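Aspartokinase (Synechocystis, PDB 3L76) probably catalyses ATP-dependent phosphorylation of the beta-carboxyl group of L-aspartate, opening the branched route to lysine, threonine and methionine, and binds lysine and threonine in its ACT domains. Local coordinates at residues T182-P185 / R186-P189; A195-T198 / C199-L203. All coordinates share one frame; numbering follows the deposited sequence.

Overall arrangement
Contacts 1 and 2 follow one another along the chain in the last part of the amino acid kinase region: the turn at 182-189 closes in the loop after strand 170-175, and the strand-to-helix junction at 195-203 comes next. Their centres are about 17 Å apart and their nearest atoms about 8 Å, so they do not touch. Both face the regulatory part of the same chain. Contact 1 meets Val438 and helix 577-587, whereas contact 2 meets Arg436, Ser535 and Ile566. The last two are close in sequence to Met537 and Glu565 of a lysine pocket. The side chain of Glu201 is about 12 Å from a bound lysine.

Contact 1. Residues T182-P185 / R186-P189; sequences TTDP and RLVP
An Asx turn at Asp184, built into a type I beta turn over Pro185 and Arg186, reverses the loop that follows strand 170-175 of the amino acid kinase fold. The Asx turn rests on the bond from Arg186 N to Asp184 OD2 (2.9 Å), where the donor stands above the carboxylate plane. The Asp184 carbonyl oxygen is gripped twice: Leu187 N closes the beta turn at 2.9 Å from Asp184 O, approaching above the carbonyl plane, while Val188 N, 3.0 Å from Asp184 O, lies in that plane and adds the i+4 to i bond of an alpha turn.

The carboxylate has a second task. With CG anti to the backbone N (chi1 175°), it reaches forward to Arg186, and Asp184 OD1 forms a salt bridge with Arg186 NH1 at 2.9 Å. The Arg186 chain bends at chi3 (-98°) and brings one face of the guanidinium under Asp184 OD2, which sits over its centre; carboxylate and guanidinium planes are 64° apart. Leu187 CG lies against Asp184 OD1. In helix 577-587, Leu581 touches Thr183 and Leu187, and His585 touches Thr183 and Val188. The Thr183 and Val188 side chains cross at roughly a right angle, with Thr183 CG2 3.6 Å from Val188 CB.

Contact 2. Residues A195-T198 / C199-L203; sequences AEIT and CDEML
Met202 N donates to Thr198 O at 2.7 Å with an N-H...O angle of 155°, the first backbone bond of the helix that starts at Cys199. Thr198 is thus the N-cap, and its side chain forms a capping box with Glu201. In one direction Glu201 N donates to Thr198 OG1 at 2.9 Å; in the other, Thr198 N donates almost straight to Glu201 OE2 at 3.0 Å. Both side-chain oxygens sit too close to a neighbour in the model, so the places of these two oxygens, and the two lengths with them, are less sure.

The torsions are consistent with this exchange. Thr198 places OG1 between its backbone N and carbonyl carbon (chi1 74°), over the first turn, while the Glu201 chain runs out extended beyond CG and turns its carboxylate back to the strand. There its negative charge would be expected to suit the helix N-terminus. The carboxylate has further partners: Arg436 forms a salt bridge with OE2, and Ser535 N donates to OE1.

Apolar contacts close the corner. Ile197 slides past Glu201 in the opposite direction, CG1 lying 3.6 Å from Glu201 CB. Its terminal CD1 reaches over the backbone of Met202, 3.6 Å from Met202 CA, and meets the sulfur too, with Ile197 CD1 to Met202 SD at 3.9 Å.

Strand 196-198 and helix 199-203 run at 82° to each other. The strand pairs in parallel with strand 240-243, whose Thr240 and Val242 touch Ile197; helix 215-224 packs on Cys199 and Leu203, and its Arg222 makes a salt bridge with Asp200.

Contact 1. Residues T182-P185 / R186-P189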
loop_
_atom_site.group_PDB
_atom_site.type_symbol
_atom_site.label_atom_id
_atom_site.label_comp_id
_atom_site.label_asym_id
_atom_site.label_seq_id
_atom_site.Cartn_x
_atom_site.Cartn_y
_atom_site.Cartn_z
ATOM N N THR A 182 14.356 -15.430 32.301
ATOM C CA THR A 182 15.430 -14.963 33.180
ATOM C C THR A 182 16.773 -14.922 32.470
ATOM O O THR A 182 17.680 -14.182 32.867
ATOM C CB THR A 182 15.578 -15.844 34.424
ATOM O OG1 THR A 182 15.565 -17.223 34.036
ATOM C CG2 THR A 182 14.454 -15.574 35.403
ATOM N N THR A 183 16.904 -15.733 31.427
ATOM C CA THR A 183 18.096 -15.687 30.597
ATOM C C THR A 183 17.883 -16.453 29.298
ATOM O O THR A 183 16.769 -16.885 29.000
ATOM C CB THR A 183 19.337 -16.216 31.336
ATOM O OG1 THR A 183 20.511 -15.802 30.638
ATOM C CG2 THR A 183 19.309 -17.728 31.423
ATOM N N ASP A 184 18.955 -16.594 28.524
ATOM C CA ASP A 184 18.906 -17.282 27.242
ATOM C C ASP A 184 18.835 -18.788 27.429
ATOM O O ASP A 184 19.823 -19.412 27.810
ATOM C CB ASP A 184 20.136 -16.926 26.412
ATOM C CG ASP A 184 20.211 -17.702 25.113
ATOM O OD1 ASP A 184 21.264 -17.648 24.445
ATOM O OD2 ASP A 184 19.223 -18.367 24.760
ATOM N N PRO A 185 17.668 -19.379 27.122
ATOM C CA PRO A 185 17.373 -20.806 27.314
ATOM C C PRO A 185 18.396 -21.673 26.602
ATOM O O PRO A 185 18.729 -22.760 27.069
ATOM C CB PRO A 185 16.018 -20.984 26.623
ATOM C CG PRO A 185 15.463 -19.636 26.484
ATOM C CD PRO A 185 16.615 -18.702 26.352
ATOM N N ARG A 186 18.874 -21.182 25.465
ATOM C CA ARG A 186 19.868 -21.888 24.679
ATOM C C ARG A 186 21.148 -22.178 25.463
ATOM O O ARG A 186 21.862 -23.115 25.136
ATOM C CB ARG A 186 20.182 -21.121 23.391
ATOM C CG ARG A 186 19.112 -21.246 22.317
ATOM C CD ARG A 186 19.488 -20.472 21.049
ATOM N NE ARG A 186 18.860 -19.151 20.970
ATOM C CZ ARG A 186 19.474 -17.999 21.230
ATOM N NH1 ARG A 186 20.750 -17.984 21.592
ATOM N NH2 ARG A 186 18.810 -16.854 21.123
ATOM N N LEU A 187 21.432 -21.388 26.498
ATOM C CA LEU A 187 22.619 -21.624 27.319
ATOM C C LEU A 187 22.258 -22.123 28.708
ATOM O O LEU A 187 23.046 -22.806 29.349
ATOM C CB LEU A 187 23.467 -20.358 27.428
ATOM C CG LEU A 187 23.687 -19.552 26.150
ATOM C CD1 LEU A 187 24.646 -18.399 26.416
ATOM C CD2 LEU A 187 24.210 -20.438 25.043
ATOM N N VAL A 188 21.067 -21.772 29.178
ATOM C CA VAL A 188 20.620 -22.184 30.502
ATOM C C VAL A 188 19.173 -22.664 30.465
ATOM O O VAL A 188 18.245 -21.884 30.694
ATOM C CB VAL A 188 20.760 -21.041 31.514
ATOM C CG1 VAL A 188 20.352 -21.506 32.903
ATOM C CG2 VAL A 188 22.191 -20.498 31.508
ATOM N N PRO A 189 18.977 -23.962 30.176
ATOM C CA PRO A 189 17.646 -24.567 30.012
ATOM C C PRO A 189 16.710 -24.319 31.194
ATOM O O PRO A 189 15.490 -24.311 31.010
ATOM C CB PRO A 189 17.953 -26.066 29.886
ATOM C CG PRO A 189 19.351 -26.134 29.380
ATOM C CD PRO A 189 20.060 -24.948 29.996
#

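Contact 2. Residues A195-T198 / C199-L203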
loop_
_atom_site.group_PDB
_atom_site.type_symbol
_atom_site.label_atom_id
_atom_site.label_comp_id
_atom_site.label_asym_id
_atom_site.label_seq_id
_atom_site.Cartn_x
_atom_site.Cartn_y
_atom_site.Cartn_z
ATOM N N ALA A 195 7.246 -13.517 35.750
ATOM C CA ALA A 195 5.882 -13.022 35.914
ATOM C C ALA A 195 5.879 -11.503 35.750
ATOM O O ALA A 195 5.066 -10.943 35.015
ATOM C CB ALA A 195 5.328 -13.414 37.274
ATOM N N GLU A 196 6.818 -10.858 36.436
ATOM C CA GLU A 196 6.927 -9.408 36.458
ATOM C C GLU A 196 8.338 -8.971 36.145
ATOM O O GLU A 196 9.297 -9.641 36.506
ATOM C CB GLU A 196 6.565 -8.858 37.841
ATOM C CG GLU A 196 5.084 -8.607 38.054
ATOM C CD GLU A 196 4.817 -7.730 39.260
ATOM O OE1 GLU A 196 5.800 -7.296 39.901
ATOM O OE2 GLU A 196 3.629 -7.473 39.560
ATOM N N ILE A 197 8.459 -7.833 35.477
ATOM C CA ILE A 197 9.749 -7.187 35.299
ATOM C C ILE A 197 9.508 -5.685 35.231
ATOM O O ILE A 197 8.474 -5.252 34.719
ATOM C CB ILE A 197 10.477 -7.673 34.030
ATOM C CG1 ILE A 197 11.909 -7.113 34.001
ATOM C CG2 ILE A 197 9.717 -7.260 32.772
ATOM C CD1 ILE A 197 12.737 -7.533 32.797
ATOM N N THR A 198 10.433 -4.887 35.764
ATOM C CA THR A 198 10.268 -3.436 35.691
ATOM C C THR A 198 10.707 -2.897 34.333
ATOM O O THR A 198 11.539 -3.493 33.655
ATOM C CB THR A 198 11.019 -2.666 36.819
ATOM O OG1 THR A 198 12.427 -2.650 36.561
ATOM C CG2 THR A 198 10.750 -3.267 38.180
ATOM N N CYS A 199 10.124 -1.775 33.931
ATOM C CA CYS A 199 10.544 -1.108 32.716
ATOM C C CYS A 199 12.056 -0.963 32.725
ATOM O O CYS A 199 12.737 -1.351 31.770
ATOM C CB CYS A 199 9.884 0.271 32.599
ATOM S SG CYS A 199 8.089 0.199 32.308
ATOM N N ASP A 200 12.584 -0.412 33.813
ATOM C CA ASP A 200 14.007 -0.143 33.888
ATOM C C ASP A 200 14.823 -1.426 33.748
ATOM O O ASP A 200 15.837 -1.446 33.046
ATOM C CB ASP A 200 14.350 0.623 35.163
ATOM C CG ASP A 200 14.009 2.092 35.059
ATOM O OD1 ASP A 200 14.041 2.622 33.934
ATOM O OD2 ASP A 200 13.721 2.725 36.089
ATOM N N GLU A 201 14.354 -2.493 34.388
ATOM C CA GLU A 201 15.003 -3.785 34.283
ATOM C C GLU A 201 14.926 -4.262 32.855
ATOM O O GLU A 201 15.893 -4.781 32.322
ATOM C CB GLU A 201 14.352 -4.812 35.215
ATOM C CG GLU A 201 14.559 -4.531 36.691
ATOM C CD GLU A 201 13.766 -5.457 37.581
ATOM O OE1 GLU A 201 14.103 -5.556 38.775
ATOM O OE2 GLU A 201 12.806 -6.080 37.090
ATOM N N MET A 202 13.764 -4.077 32.238
ATOM C CA MET A 202 13.534 -4.550 30.882
ATOM C C MET A 202 14.469 -3.828 29.933
ATOM O O MET A 202 14.983 -4.411 28.981
ATOM C CB MET A 202 12.080 -4.324 30.478
ATOM C CG MET A 202 11.688 -4.922 29.120
ATOM S SD MET A 202 11.811 -6.714 29.062
ATOM C CE MET A 202 13.178 -6.942 27.923
ATOM N N LEU A 203 14.688 -2.549 30.208
ATOM C CA LEU A 203 15.610 -1.754 29.414
ATOM C C LEU A 203 17.056 -2.234 29.584
ATOM O O LEU A 203 17.771 -2.408 28.605
ATOM C CB LEU A 203 15.478 -0.266 29.763
ATOM C CG LEU A 203 14.160 0.410 29.339
ATOM C CD1 LEU A 203 14.026 1.817 29.899
ATOM C CD2 LEU A 203 14.032 0.456 27.828
#